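Local atomic coordinates of interferon gamma receptor 1 (Gallus gallus, PDB entry 4EQ3), a protein that probably binds the cytokine interferon gamma at the cell surface as the ligand-binding alpha chain of its receptor, of which this chain is the extracellular part. Residues 35-47 with 55-69. Sequence-based numbering, arbitrary orientation.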
loop_
_atom_site.group_PDB
_atom_site.type_symbol
_atom_site.label_atom_id
_atom_site.label_comp_id
_atom_site.label_asym_id
_atom_site.label_seq_id
_atom_site.Cartn_x
_atom_site.Cartn_y
_atom_site.Cartn_z
HETATM N N MSE A 35 -10.214 22.287 22.640
HETATM C CA MSE A 35 -10.660 22.188 24.010
HETATM C C MSE A 35 -9.732 23.025 24.827
HETATM O O MSE A 35 -8.661 23.299 24.395
HETATM C CB MSE A 35 -10.547 20.768 24.519
HETATM C CG MSE A 35 -11.391 19.776 23.883
HETATM SE SE MSE A 35 -13.122 20.274 23.887
HETATM C CE MSE A 35 -13.910 18.894 22.851
ATOM N N SER A 36 -10.142 23.430 26.025
ATOM C CA SER A 36 -9.274 24.251 26.853
ATOM C C SER A 36 -7.958 23.543 27.002
ATOM O O SER A 36 -6.898 24.073 26.676
ATOM C CB SER A 36 -9.847 24.480 28.222
ATOM O OG SER A 36 -11.240 24.413 28.197
ATOM N N GLU A 37 -8.019 22.318 27.471
ATOM C CA GLU A 37 -6.783 21.600 27.564
ATOM C C GLU A 37 -6.578 20.574 26.454
ATOM O O GLU A 37 -7.100 20.732 25.403
ATOM C CB GLU A 37 -6.531 21.083 28.980
ATOM C CG GLU A 37 -5.697 22.086 29.778
ATOM C CD GLU A 37 -6.162 22.300 31.210
ATOM O OE1 GLU A 37 -7.344 22.531 31.454
ATOM O OE2 GLU A 37 -5.319 22.236 32.110
ATOM N N THR A 38 -5.772 19.557 26.708
ATOM C CA THR A 38 -5.356 18.663 25.674
ATOM C C THR A 38 -5.966 17.284 25.830
ATOM O O THR A 38 -5.672 16.565 26.755
ATOM C CB THR A 38 -3.839 18.571 25.584
ATOM O OG1 THR A 38 -3.310 18.385 26.883
ATOM C CG2 THR A 38 -3.239 19.833 24.975
ATOM N N PRO A 39 -6.825 16.956 24.891
ATOM C CA PRO A 39 -7.450 15.652 24.811
ATOM C C PRO A 39 -6.464 14.539 24.524
ATOM O O PRO A 39 -5.450 14.749 23.936
ATOM C CB PRO A 39 -8.400 15.800 23.641
ATOM C CG PRO A 39 -8.438 17.139 23.293
ATOM C CD PRO A 39 -7.282 17.844 23.827
ATOM N N HIS A 40 -6.773 13.357 25.012
ATOM C CA HIS A 40 -6.034 12.158 24.630
ATOM C C HIS A 40 -7.043 11.156 24.090
ATOM O O HIS A 40 -8.241 11.298 24.316
ATOM C CB HIS A 40 -5.270 11.570 25.815
ATOM C CG HIS A 40 -4.169 12.447 26.316
ATOM N ND1 HIS A 40 -4.404 13.582 27.064
ATOM C CD2 HIS A 40 -2.824 12.358 26.181
ATOM C CE1 HIS A 40 -3.250 14.152 27.367
ATOM N NE2 HIS A 40 -2.277 13.429 26.844
ATOM N N PHE A 41 -6.571 10.143 23.376
ATOM C CA PHE A 41 -7.494 9.235 22.707
ATOM C C PHE A 41 -7.180 7.766 22.971
ATOM O O PHE A 41 -6.059 7.414 23.324
ATOM C CB PHE A 41 -7.516 9.516 21.200
ATOM C CG PHE A 41 -7.839 10.943 20.855
ATOM C CD1 PHE A 41 -9.144 11.406 20.918
ATOM C CD2 PHE A 41 -6.838 11.823 20.466
ATOM C CE1 PHE A 41 -9.446 12.721 20.606
ATOM C CE2 PHE A 41 -7.130 13.142 20.153
ATOM C CZ PHE A 41 -8.433 13.595 20.222
ATOM N N VAL A 42 -8.190 6.917 22.811
ATOM C CA VAL A 42 -7.991 5.477 22.906
ATOM C C VAL A 42 -8.572 4.785 21.685
ATOM O O VAL A 42 -9.755 4.951 21.370
ATOM C CB VAL A 42 -8.638 4.880 24.170
ATOM C CG1 VAL A 42 -8.330 3.398 24.258
ATOM C CG2 VAL A 42 -8.123 5.602 25.415
ATOM N N VAL A 43 -7.740 4.001 21.009
ATOM C CA VAL A 43 -8.150 3.321 19.784
ATOM C C VAL A 43 -8.287 1.824 20.033
ATOM O O VAL A 43 -7.412 1.214 20.656
ATOM C CB VAL A 43 -7.127 3.524 18.653
ATOM C CG1 VAL A 43 -7.568 2.790 17.398
ATOM C CG2 VAL A 43 -6.923 5.009 18.377
ATOM N N GLU A 44 -9.381 1.243 19.548
ATOM C CA GLU A 44 -9.559 -0.203 19.608
ATOM C C GLU A 44 -9.741 -0.824 18.223
ATOM O O GLU A 44 -10.201 -0.165 17.287
ATOM C CB GLU A 44 -10.758 -0.548 20.484
ATOM C CG GLU A 44 -10.614 -0.071 21.911
ATOM C CD GLU A 44 -11.664 -0.679 22.816
ATOM O OE1 GLU A 44 -12.855 -0.677 22.440
ATOM O OE2 GLU A 44 -11.288 -1.168 23.901
ATOM N N VAL A 45 -9.377 -2.097 18.105
ATOM C CA VAL A 45 -9.554 -2.838 16.861
ATOM C C VAL A 45 -10.424 -4.087 17.077
ATOM O O VAL A 45 -10.303 -4.755 18.091
ATOM C CB VAL A 45 -8.203 -3.254 16.289
ATOM C CG1 VAL A 45 -7.394 -4.015 17.333
ATOM C CG2 VAL A 45 -8.383 -4.076 15.017
ATOM N N LYS A 46 -11.320 -4.376 16.170
ATOM C CA LYS A 46 -12.107 -5.589 16.197
ATOM C C LYS A 46 -11.662 -6.540 15.046
ATOM O O LYS A 46 -11.976 -6.309 13.926
ATOM C CB LYS A 46 -13.582 -5.256 16.148
ATOM C CG LYS A 46 -14.471 -6.432 16.039
ATOM C CD LYS A 46 -15.879 -6.180 16.397
ATOM C CE LYS A 46 -16.586 -5.239 15.475
ATOM N NZ LYS A 46 -17.990 -5.434 15.347
ATOM N N PRO A 47 -10.891 -7.567 15.386
ATOM C CA PRO A 47 -10.399 -8.539 14.407
ATOM C C PRO A 47 -11.498 -9.536 14.076
ATOM O O PRO A 47 -12.389 -9.750 14.900
ATOM C CB PRO A 47 -9.278 -9.259 15.155
ATOM C CG PRO A 47 -9.115 -8.531 16.468
ATOM C CD PRO A 47 -10.415 -7.878 16.741
ATOM N N THR A 55 -7.939 -3.414 22.756
ATOM C CA THR A 55 -7.126 -2.208 22.720
ATOM C C THR A 55 -5.959 -2.314 21.739
ATOM O O THR A 55 -5.303 -3.352 21.638
ATOM C CB THR A 55 -6.616 -1.834 24.140
ATOM O OG1 THR A 55 -7.256 -0.625 24.569
ATOM C CG2 THR A 55 -5.105 -1.636 24.146
ATOM N N VAL A 56 -5.721 -1.232 21.006
ATOM C CA VAL A 56 -4.518 -1.092 20.197
ATOM C C VAL A 56 -3.413 -0.517 21.079
ATOM O O VAL A 56 -3.373 0.685 21.321
ATOM C CB VAL A 56 -4.749 -0.142 19.018
ATOM C CG1 VAL A 56 -3.490 -0.038 18.189
ATOM C CG2 VAL A 56 -5.922 -0.630 18.171
ATOM N N SER A 57 -2.519 -1.376 21.554
ATOM C CA SER A 57 -1.626 -1.018 22.653
ATOM C C SER A 57 -0.840 0.267 22.407
ATOM O O SER A 57 -0.695 1.088 23.311
ATOM C CB SER A 57 -0.669 -2.164 22.964
ATOM O OG SER A 57 0.157 -2.450 21.846
ATOM N N THR A 58 -0.344 0.437 21.185
ATOM C CA THR A 58 0.475 1.591 20.836
ATOM C C THR A 58 -0.340 2.871 20.733
ATOM O O THR A 58 0.213 3.936 20.477
ATOM C CB THR A 58 1.156 1.387 19.477
ATOM O OG1 THR A 58 0.160 1.025 18.513
ATOM C CG2 THR A 58 2.196 0.287 19.551
ATOM N N CYS A 59 -1.651 2.772 20.922
ATOM C CA CYS A 59 -2.523 3.930 20.762
ATOM C C CYS A 59 -3.502 4.078 21.932
ATOM O O CYS A 59 -4.715 4.212 21.737
ATOM C CB CYS A 59 -3.281 3.865 19.425
ATOM S SG CYS A 59 -2.231 3.876 17.943
ATOM N N VAL A 60 -2.965 4.058 23.147
ATOM C CA VAL A 60 -3.764 4.317 24.338
ATOM C C VAL A 60 -3.244 5.580 25.009
ATOM O O VAL A 60 -2.038 5.724 25.226
ATOM C CB VAL A 60 -3.699 3.148 25.343
ATOM C CG1 VAL A 60 -4.624 3.414 26.526
ATOM C CG2 VAL A 60 -4.085 1.846 24.668
ATOM N N ASN A 61 -4.146 6.471 25.319
ATOM C CA ASN A 61 -3.813 7.728 25.942
ATOM C C ASN A 61 -2.818 8.520 25.127
ATOM O O ASN A 61 -1.853 8.972 25.655
ATOM C CB ASN A 61 -3.219 7.520 27.349
ATOM C CG ASN A 61 -4.177 6.877 28.325
ATOM O OD1 ASN A 61 -5.363 6.978 28.204
ATOM N ND2 ASN A 61 -3.630 6.261 29.329
ATOM N N ILE A 62 -3.051 8.643 23.829
ATOM C CA ILE A 62 -2.173 9.377 22.931
ATOM C C ILE A 62 -2.766 10.736 22.615
ATOM O O ILE A 62 -3.990 10.898 22.600
ATOM C CB ILE A 62 -1.924 8.627 21.615
ATOM C CG1 ILE A 62 -3.248 8.236 20.954
ATOM C CG2 ILE A 62 -1.086 7.403 21.862
ATOM C CD1 ILE A 62 -3.108 7.862 19.473
ATOM N N SER A 63 -1.892 11.716 22.377
ATOM C CA SER A 63 -2.343 13.066 22.063
ATOM C C SER A 63 -2.508 13.251 20.558
ATOM O O SER A 63 -3.269 14.116 20.111
ATOM C CB SER A 63 -1.352 14.098 22.600
ATOM O OG SER A 63 -0.095 13.969 21.953
ATOM N N ALA A 64 -1.785 12.448 19.783
ATOM C CA ALA A 64 -1.870 12.511 18.323
ATOM C C ALA A 64 -3.265 12.149 17.823
ATOM O O ALA A 64 -3.982 11.384 18.457
ATOM C CB ALA A 64 -0.840 11.597 17.697
ATOM N N THR A 65 -3.649 12.713 16.684
ATOM C CA THR A 65 -4.942 12.412 16.090
ATOM C C THR A 65 -4.774 11.391 14.972
ATOM O O THR A 65 -5.433 11.473 13.935
ATOM C CB THR A 65 -5.609 13.677 15.541
ATOM O OG1 THR A 65 -4.649 14.428 14.791
ATOM C CG2 THR A 65 -6.136 14.542 16.680
ATOM N N SER A 66 -3.865 10.446 15.185
ATOM C CA SER A 66 -3.618 9.382 14.225
ATOM C C SER A 66 -3.089 8.159 14.950
ATOM O O SER A 66 -2.570 8.259 16.061
ATOM C CB SER A 66 -2.645 9.834 13.126
ATOM O OG SER A 66 -1.345 10.103 13.631
ATOM N N CYS A 67 -3.228 7.000 14.322
ATOM C CA CYS A 67 -2.760 5.757 14.906
ATOM C C CYS A 67 -2.299 4.830 13.800
ATOM O O CYS A 67 -3.050 4.577 12.856
ATOM C CB CYS A 67 -3.891 5.095 15.706
ATOM S SG CYS A 67 -3.466 3.474 16.359
ATOM N N ASP A 68 -1.070 4.332 13.901
ATOM C CA ASP A 68 -0.534 3.426 12.889
ATOM C C ASP A 68 -1.026 2.023 13.203
ATOM O O ASP A 68 -0.682 1.457 14.242
ATOM C CB ASP A 68 1.008 3.468 12.859
ATOM C CG ASP A 68 1.606 2.641 11.712
ATOM O OD1 ASP A 68 0.859 1.961 10.981
ATOM O OD2 ASP A 68 2.840 2.671 11.527
ATOM N N LEU A 69 -1.837 1.474 12.304
ATOM C CA LEU A 69 -2.506 0.193 12.528
ATOM C C LEU A 69 -1.794 -0.963 11.830
ATOM O O LEU A 69 -2.271 -2.107 11.866
ATOM C CB LEU A 69 -3.953 0.257 12.025
ATOM C CG LEU A 69 -4.878 1.348 12.572
ATOM C CD1 LEU A 69 -6.218 1.314 11.841
ATOM C CD2 LEU A 69 -5.082 1.163 14.065
HETATM O O HOH W 1 -4.800 16.263 21.310
#
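Val43 and Val56 share a first torsion (chi1 179° and -179°) but touch through different branches: in Val43 it is CG1, anti to the backbone N, while in Val56 the same torsion turns CG2, beside the N, to meet it at 3.9 Å, the two side chains lying alongside and pointing the same way. They belong to an antiparallel hairpin, strands 40-46 and 54-62, at one border of a four-stranded sheet in the N-terminal fibronectin type III-like domain of this cytokine receptor. The other branch of Val43, CG2, reaches the disulfide, meeting CB of Cys59 and, also at 4.0 Å, CB of Cys67. That Cys59-Cys67 bridge ties the corner that interrupts the edge strand to strand 66-68 of the facing sheet, and Leu69, which follows that strand, brings CD2 towards Val43 CG1; Leu28 and Trp30 of strand 25-31 enclose the valine further. Val45 meets Val56 CG2 crosswise, at about a right angle.

Strand 54-62 is interrupted at a corner, where residues 56-59 form a type I turn, after which Val43 N donates to Cys59 O at 3.1 Å, nearly in line with the carbonyl. Asn61 and Ile62 then both face Phe41, a G1 bulge that shifts the register by one residue; Asn61 has the positive phi (57°) of that motif. Beyond it Phe41 N donates to Ile62 O at 2.8 Å, in the carbonyl plane. The Phe41 ring packs against Thr65, whose CG2 lies 3.9 Å from CE2, and makes edge-to-face contacts with Trp30 and Tyr32. At the end of the pairing, a water donates to both Pro39 O and Ser63 O, the latter 2.9 Å from the water oxygen.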